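Local structure of glycosyl transferase (Staphylococcus aureus, 5TZJ) at residues A[12-24]-A[47-59]. The protein belongs to the glycosyl transferases, with a family 2 glycosyl transferase region followed by a TarS-type linker domain, and holds uridine-diphosphate-N-acetylglucosamine in a pocket. Residues are numbered along the deposited sequence; the frame is centred on the assembly and turned at random.
Sequences SEKYITELLNSLA and LQIVEKYRNKLNL
Tyr-53 lays its ring against Leu-20, whose CB stands over the ring centre, 3.5 Å from the centroid, a CH-pi contact over the face. Leu-20 CD1 stays on the same face, over the rim formed by CD1 and CE1 of Tyr-53, and also meets Val-50 CG2. The tyrosine CG sits beside its own backbone N and opposite the carbonyl carbon (chi1 -67°), which points the ring at helix 16-24; from under Leu-20 the ring extends its hydroxyl to the next residue of that helix, where OH donates to Asn-21 OD1 at 2.6 Å. This short bond arrives from above the amide, 44° out of the carbonyl plane, although OD1 lies in the plane of the ring at its edge; amide and ring are turned 55° apart. Thr-17 CG2 comes up to Tyr-53 OH at 3.3 Å, crossing the phenol at about a right angle.

Helices 16-24 and 46-51 run nearly parallel, as neighbouring helices on one face of the parallel strands 3-9, 33-39 and 59-63, the alternating beta-alpha layout of the nucleotide-binding GT-A fold. Ile-16 and Leu-23 also reach strand 3-9, and Val-50 touches strand 59-63.

Near the N-terminal end of helix 16-24, Ile-49 forks: CG2 meets Ile-16 CG2 at 3.9 Å and Thr-17 OG1 at 3.4 Å, while CD1 lies against the carbonyl O and CB of Glu-13. The carboxylate of Glu-13 turns to the backbone N of Gln-45, and neighbouring Ser-12 touches the bound uridine-diphosphate-N-acetylglucosamine. At the other end, Leu-57 CD1 packs on Leu-23 CB at 4.0 Å and CD2 on the backbone of Leu-23 and Ala-24. Lys-56 runs its aliphatic chain over Ala-24, where CD presses tightly on CB at 3.4 Å.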
loop_
_atom_site.group_PDB
_atom_site.type_symbol
_atom_site.label_atom_id
_atom_site.label_comp_id
_atom_site.label_asym_id
_atom_site.label_seq_id
_atom_site.Cartn_x
_atom_site.Cartn_y
_atom_site.Cartn_z
ATOM N N SER A 12 -8.892 -13.091 -15.634
ATOM C CA SER A 12 -8.374 -13.909 -14.548
ATOM C C SER A 12 -8.716 -15.379 -14.718
ATOM O O SER A 12 -8.769 -16.109 -13.724
ATOM C CB SER A 12 -8.937 -13.409 -13.216
ATOM O OG SER A 12 -8.646 -12.048 -12.988
ATOM N N GLU A 13 -8.994 -15.827 -15.949
ATOM C CA GLU A 13 -9.567 -17.163 -16.098
ATOM C C GLU A 13 -8.581 -18.271 -15.731
ATOM O O GLU A 13 -9.010 -19.337 -15.273
ATOM C CB GLU A 13 -10.101 -17.365 -17.519
ATOM C CG GLU A 13 -9.144 -18.029 -18.469
ATOM C CD GLU A 13 -9.634 -17.975 -19.909
ATOM O OE1 GLU A 13 -10.867 -17.952 -20.135
ATOM O OE2 GLU A 13 -8.776 -17.921 -20.819
ATOM N N LYS A 14 -7.269 -18.052 -15.913
ATOM C CA LYS A 14 -6.301 -19.113 -15.656
ATOM C C LYS A 14 -6.061 -19.365 -14.170
ATOM O O LYS A 14 -5.516 -20.414 -13.817
ATOM C CB LYS A 14 -4.958 -18.807 -16.317
ATOM C CG LYS A 14 -5.039 -18.274 -17.723
ATOM C CD LYS A 14 -5.557 -19.296 -18.717
ATOM C CE LYS A 14 -5.588 -18.672 -20.121
ATOM N NZ LYS A 14 -6.025 -19.631 -21.169
ATOM N N TYR A 15 -6.438 -18.449 -13.283
ATOM C CA TYR A 15 -6.162 -18.666 -11.863
ATOM C C TYR A 15 -7.353 -18.461 -10.939
ATOM O O TYR A 15 -7.257 -18.838 -9.768
ATOM C CB TYR A 15 -5.010 -17.752 -11.389
ATOM C CG TYR A 15 -5.015 -16.364 -12.006
ATOM C CD1 TYR A 15 -5.818 -15.354 -11.492
ATOM C CD2 TYR A 15 -4.214 -16.066 -13.107
ATOM C CE1 TYR A 15 -5.822 -14.055 -12.055
ATOM C CE2 TYR A 15 -4.206 -14.782 -13.689
ATOM C CZ TYR A 15 -5.016 -13.765 -13.163
ATOM O OH TYR A 15 -5.007 -12.480 -13.739
ATOM N N ILE A 16 -8.464 -17.879 -11.410
ATOM C CA ILE A 16 -9.507 -17.459 -10.478
ATOM C C ILE A 16 -10.072 -18.636 -9.697
ATOM O O ILE A 16 -10.569 -18.453 -8.580
ATOM C CB ILE A 16 -10.623 -16.699 -11.220
ATOM C CG1 ILE A 16 -11.630 -16.110 -10.231
ATOM C CG2 ILE A 16 -11.275 -17.583 -12.218
ATOM C CD1 ILE A 16 -11.053 -14.963 -9.393
ATOM N N THR A 17 -9.961 -19.852 -10.244
ATOM C CA THR A 17 -10.458 -21.034 -9.546
ATOM C C THR A 17 -9.748 -21.251 -8.209
ATOM O O THR A 17 -10.385 -21.643 -7.221
ATOM C CB THR A 17 -10.312 -22.265 -10.444
ATOM O OG1 THR A 17 -11.093 -22.073 -11.632
ATOM C CG2 THR A 17 -10.804 -23.491 -9.748
ATOM N N GLU A 18 -8.431 -21.033 -8.149
ATOM C CA GLU A 18 -7.747 -21.267 -6.876
ATOM C C GLU A 18 -8.341 -20.392 -5.771
ATOM O O GLU A 18 -8.642 -20.887 -4.676
ATOM C CB GLU A 18 -6.236 -21.044 -7.003
ATOM C CG GLU A 18 -5.655 -21.395 -8.375
ATOM C CD GLU A 18 -5.561 -22.894 -8.671
ATOM O OE1 GLU A 18 -4.926 -23.222 -9.691
ATOM O OE2 GLU A 18 -6.104 -23.747 -7.919
ATOM N N LEU A 19 -8.603 -19.118 -6.066
ATOM C CA LEU A 19 -9.238 -18.246 -5.074
ATOM C C LEU A 19 -10.614 -18.764 -4.666
ATOM O O LEU A 19 -10.914 -18.897 -3.471
ATOM C CB LEU A 19 -9.366 -16.830 -5.622
ATOM C CG LEU A 19 -10.238 -15.894 -4.774
ATOM C CD1 LEU A 19 -9.787 -15.812 -3.301
ATOM C CD2 LEU A 19 -10.208 -14.509 -5.420
ATOM N N LEU A 20 -11.486 -19.021 -5.650
ATOM C CA LEU A 20 -12.852 -19.421 -5.333
ATOM C C LEU A 20 -12.892 -20.742 -4.567
ATOM O O LEU A 20 -13.748 -20.912 -3.697
ATOM C CB LEU A 20 -13.688 -19.500 -6.610
ATOM C CG LEU A 20 -13.782 -18.184 -7.398
ATOM C CD1 LEU A 20 -14.236 -18.425 -8.847
ATOM C CD2 LEU A 20 -14.693 -17.194 -6.708
ATOM N N ASN A 21 -11.966 -21.670 -4.854
ATOM C CA ASN A 21 -11.897 -22.909 -4.074
ATOM C C ASN A 21 -11.535 -22.609 -2.625
ATOM O O ASN A 21 -12.073 -23.234 -1.700
ATOM C CB ASN A 21 -10.869 -23.887 -4.654
ATOM C CG ASN A 21 -11.319 -24.544 -5.937
ATOM O OD1 ASN A 21 -12.510 -24.562 -6.271
ATOM N ND2 ASN A 21 -10.357 -25.107 -6.667
ATOM N N SER A 22 -10.634 -21.637 -2.412
ATOM C CA SER A 22 -10.213 -21.325 -1.046
ATOM C C SER A 22 -11.341 -20.651 -0.274
ATOM O O SER A 22 -11.469 -20.855 0.941
ATOM C CB SER A 22 -8.958 -20.444 -1.059
ATOM O OG SER A 22 -9.298 -19.069 -1.165
ATOM N N LEU A 23 -12.178 -19.863 -0.972
ATOM C CA LEU A 23 -13.395 -19.315 -0.368
ATOM C C LEU A 23 -14.430 -20.410 -0.077
ATOM O O LEU A 23 -15.075 -20.405 0.984
ATOM C CB LEU A 23 -13.964 -18.227 -1.286
ATOM C CG LEU A 23 -12.965 -17.063 -1.513
ATOM C CD1 LEU A 23 -13.571 -15.875 -2.259
ATOM C CD2 LEU A 23 -12.465 -16.589 -0.179
ATOM N N ALA A 24 -14.604 -21.368 -0.992
ATOM C CA ALA A 24 -15.589 -22.417 -0.728
ATOM C C ALA A 24 -15.112 -23.410 0.333
ATOM O O ALA A 24 -15.948 -24.066 0.969
ATOM C CB ALA A 24 -15.949 -23.143 -2.031
ATOM N N LEU A 47 -15.902 -14.890 -16.129
ATOM C CA LEU A 47 -17.220 -14.819 -15.498
ATOM C C LEU A 47 -17.936 -16.161 -15.518
ATOM O O LEU A 47 -18.686 -16.477 -14.579
ATOM C CB LEU A 47 -18.092 -13.756 -16.169
ATOM C CG LEU A 47 -17.869 -12.295 -15.726
ATOM C CD1 LEU A 47 -19.049 -11.445 -16.243
ATOM C CD2 LEU A 47 -17.724 -12.151 -14.250
ATOM N N GLN A 48 -17.732 -16.953 -16.573
ATOM C CA GLN A 48 -18.345 -18.273 -16.603
ATOM C C GLN A 48 -17.725 -19.181 -15.551
ATOM O O GLN A 48 -18.431 -20.010 -14.969
ATOM C CB GLN A 48 -18.229 -18.883 -18.000
ATOM C CG GLN A 48 -19.014 -18.105 -19.066
ATOM C CD GLN A 48 -18.194 -17.013 -19.778
ATOM O OE1 GLN A 48 -17.392 -16.289 -19.164
ATOM N NE2 GLN A 48 -18.414 -16.881 -21.093
ATOM N N ILE A 49 -16.427 -19.019 -15.260
ATOM C CA ILE A 49 -15.850 -19.780 -14.144
ATOM C C ILE A 49 -16.425 -19.304 -12.813
ATOM O O ILE A 49 -16.808 -20.120 -11.965
ATOM C CB ILE A 49 -14.315 -19.711 -14.161
ATOM C CG1 ILE A 49 -13.796 -20.383 -15.439
ATOM C CG2 ILE A 49 -13.752 -20.442 -12.969
ATOM C CD1 ILE A 49 -12.350 -20.070 -15.759
ATOM N N VAL A 50 -16.551 -17.990 -12.626
ATOM C CA VAL A 50 -17.138 -17.478 -11.391
ATOM C C VAL A 50 -18.553 -18.028 -11.181
ATOM O O VAL A 50 -18.935 -18.377 -10.059
ATOM C CB VAL A 50 -17.108 -15.935 -11.372
ATOM C CG1 VAL A 50 -17.968 -15.407 -10.234
ATOM C CG2 VAL A 50 -15.639 -15.397 -11.218
ATOM N N GLU A 51 -19.347 -18.146 -12.254
ATOM C CA GLU A 51 -20.735 -18.572 -12.085
ATOM C C GLU A 51 -20.878 -20.034 -11.676
ATOM O O GLU A 51 -21.953 -20.428 -11.199
ATOM C CB GLU A 51 -21.536 -18.305 -13.370
ATOM C CG GLU A 51 -21.949 -16.855 -13.417
ATOM C CD GLU A 51 -23.055 -16.586 -12.417
ATOM O OE1 GLU A 51 -23.040 -15.464 -11.838
ATOM O OE2 GLU A 51 -23.938 -17.489 -12.239
ATOM N N LYS A 52 -19.837 -20.853 -11.843
ATOM C CA LYS A 52 -19.927 -22.214 -11.331
ATOM C C LYS A 52 -19.990 -22.270 -9.799
ATOM O O LYS A 52 -20.309 -23.333 -9.261
ATOM C CB LYS A 52 -18.748 -23.051 -11.844
ATOM C CG LYS A 52 -18.525 -23.005 -13.369
ATOM C CD LYS A 52 -17.334 -23.887 -13.770
ATOM C CE LYS A 52 -16.744 -23.506 -15.125
ATOM N NZ LYS A 52 -17.286 -24.328 -16.260
ATOM N N TYR A 53 -19.715 -21.162 -9.093
ATOM C CA TYR A 53 -19.742 -21.120 -7.630
ATOM C C TYR A 53 -20.999 -20.461 -7.058
ATOM O O TYR A 53 -21.097 -20.318 -5.830
ATOM C CB TYR A 53 -18.489 -20.389 -7.112
ATOM C CG TYR A 53 -17.223 -21.175 -7.384
ATOM C CD1 TYR A 53 -16.613 -21.115 -8.632
ATOM C CD2 TYR A 53 -16.654 -22.018 -6.395
ATOM C CE1 TYR A 53 -15.479 -21.837 -8.909
ATOM C CE2 TYR A 53 -15.499 -22.750 -6.659
ATOM C CZ TYR A 53 -14.917 -22.652 -7.929
ATOM O OH TYR A 53 -13.779 -23.360 -8.250
ATOM N N ARG A 54 -21.951 -20.083 -7.926
ATOM C CA ARG A 54 -23.212 -19.424 -7.555
ATOM C C ARG A 54 -23.964 -20.124 -6.407
ATOM O O ARG A 54 -24.487 -19.463 -5.497
ATOM C CB ARG A 54 -24.098 -19.351 -8.816
ATOM C CG ARG A 54 -25.567 -18.985 -8.638
ATOM C CD ARG A 54 -25.786 -17.496 -8.377
ATOM N NE ARG A 54 -25.119 -16.615 -9.338
ATOM C CZ ARG A 54 -24.941 -15.309 -9.134
ATOM N NH1 ARG A 54 -25.371 -14.757 -8.000
ATOM N NH2 ARG A 54 -24.303 -14.552 -10.030
ATOM N N ASN A 55 -24.059 -21.445 -6.444
ATOM C CA ASN A 55 -24.780 -22.151 -5.394
ATOM C C ASN A 55 -23.845 -22.678 -4.326
ATOM O O ASN A 55 -24.306 -23.269 -3.351
ATOM C CB ASN A 55 -25.620 -23.308 -5.954
ATOM C CG ASN A 55 -26.703 -22.849 -6.929
ATOM O OD1 ASN A 55 -27.353 -21.812 -6.736
ATOM N ND2 ASN A 55 -26.928 -23.648 -7.956
ATOM N N LYS A 56 -22.543 -22.479 -4.491
ATOM C CA LYS A 56 -21.569 -22.901 -3.500
ATOM C C LYS A 56 -21.215 -21.770 -2.544
ATOM O O LYS A 56 -21.014 -22.000 -1.343
ATOM C CB LYS A 56 -20.317 -23.417 -4.219
ATOM C CG LYS A 56 -19.441 -24.323 -3.407
ATOM C CD LYS A 56 -18.176 -24.641 -4.186
ATOM C CE LYS A 56 -17.712 -26.065 -3.932
ATOM N NZ LYS A 56 -18.162 -26.942 -5.043
ATOM N N LEU A 57 -21.151 -20.543 -3.063
ATOM C CA LEU A 57 -20.851 -19.354 -2.287
ATOM C C LEU A 57 -22.055 -18.423 -2.295
ATOM O O LEU A 57 -22.890 -18.469 -3.191
ATOM C CB LEU A 57 -19.630 -18.641 -2.867
ATOM C CG LEU A 57 -18.374 -19.487 -2.611
ATOM C CD1 LEU A 57 -17.197 -19.026 -3.485
ATOM C CD2 LEU A 57 -17.985 -19.496 -1.105
ATOM N N ASN A 58 -22.138 -17.579 -1.284
ATOM C CA ASN A 58 -23.011 -16.411 -1.329
ATOM C C ASN A 58 -22.378 -15.413 -2.295
ATOM O O ASN A 58 -21.444 -14.699 -1.942
ATOM C CB ASN A 58 -23.141 -15.822 0.068
ATOM C CG ASN A 58 -24.318 -14.917 0.202
ATOM O OD1 ASN A 58 -25.048 -14.704 -0.762
ATOM N ND2 ASN A 58 -24.547 -14.406 1.413
ATOM N N LEU A 59 -22.868 -15.345 -3.516
ATOM C CA LEU A 59 -22.087 -14.748 -4.587
ATOM C C LEU A 59 -22.790 -13.506 -5.126
ATOM O O LEU A 59 -24.001 -13.517 -5.347
ATOM C CB LEU A 59 -21.885 -15.802 -5.668
ATOM C CG LEU A 59 -20.687 -15.762 -6.593
ATOM C CD1 LEU A 59 -20.643 -16.955 -7.565
ATOM C CD2 LEU A 59 -20.797 -14.530 -7.329
#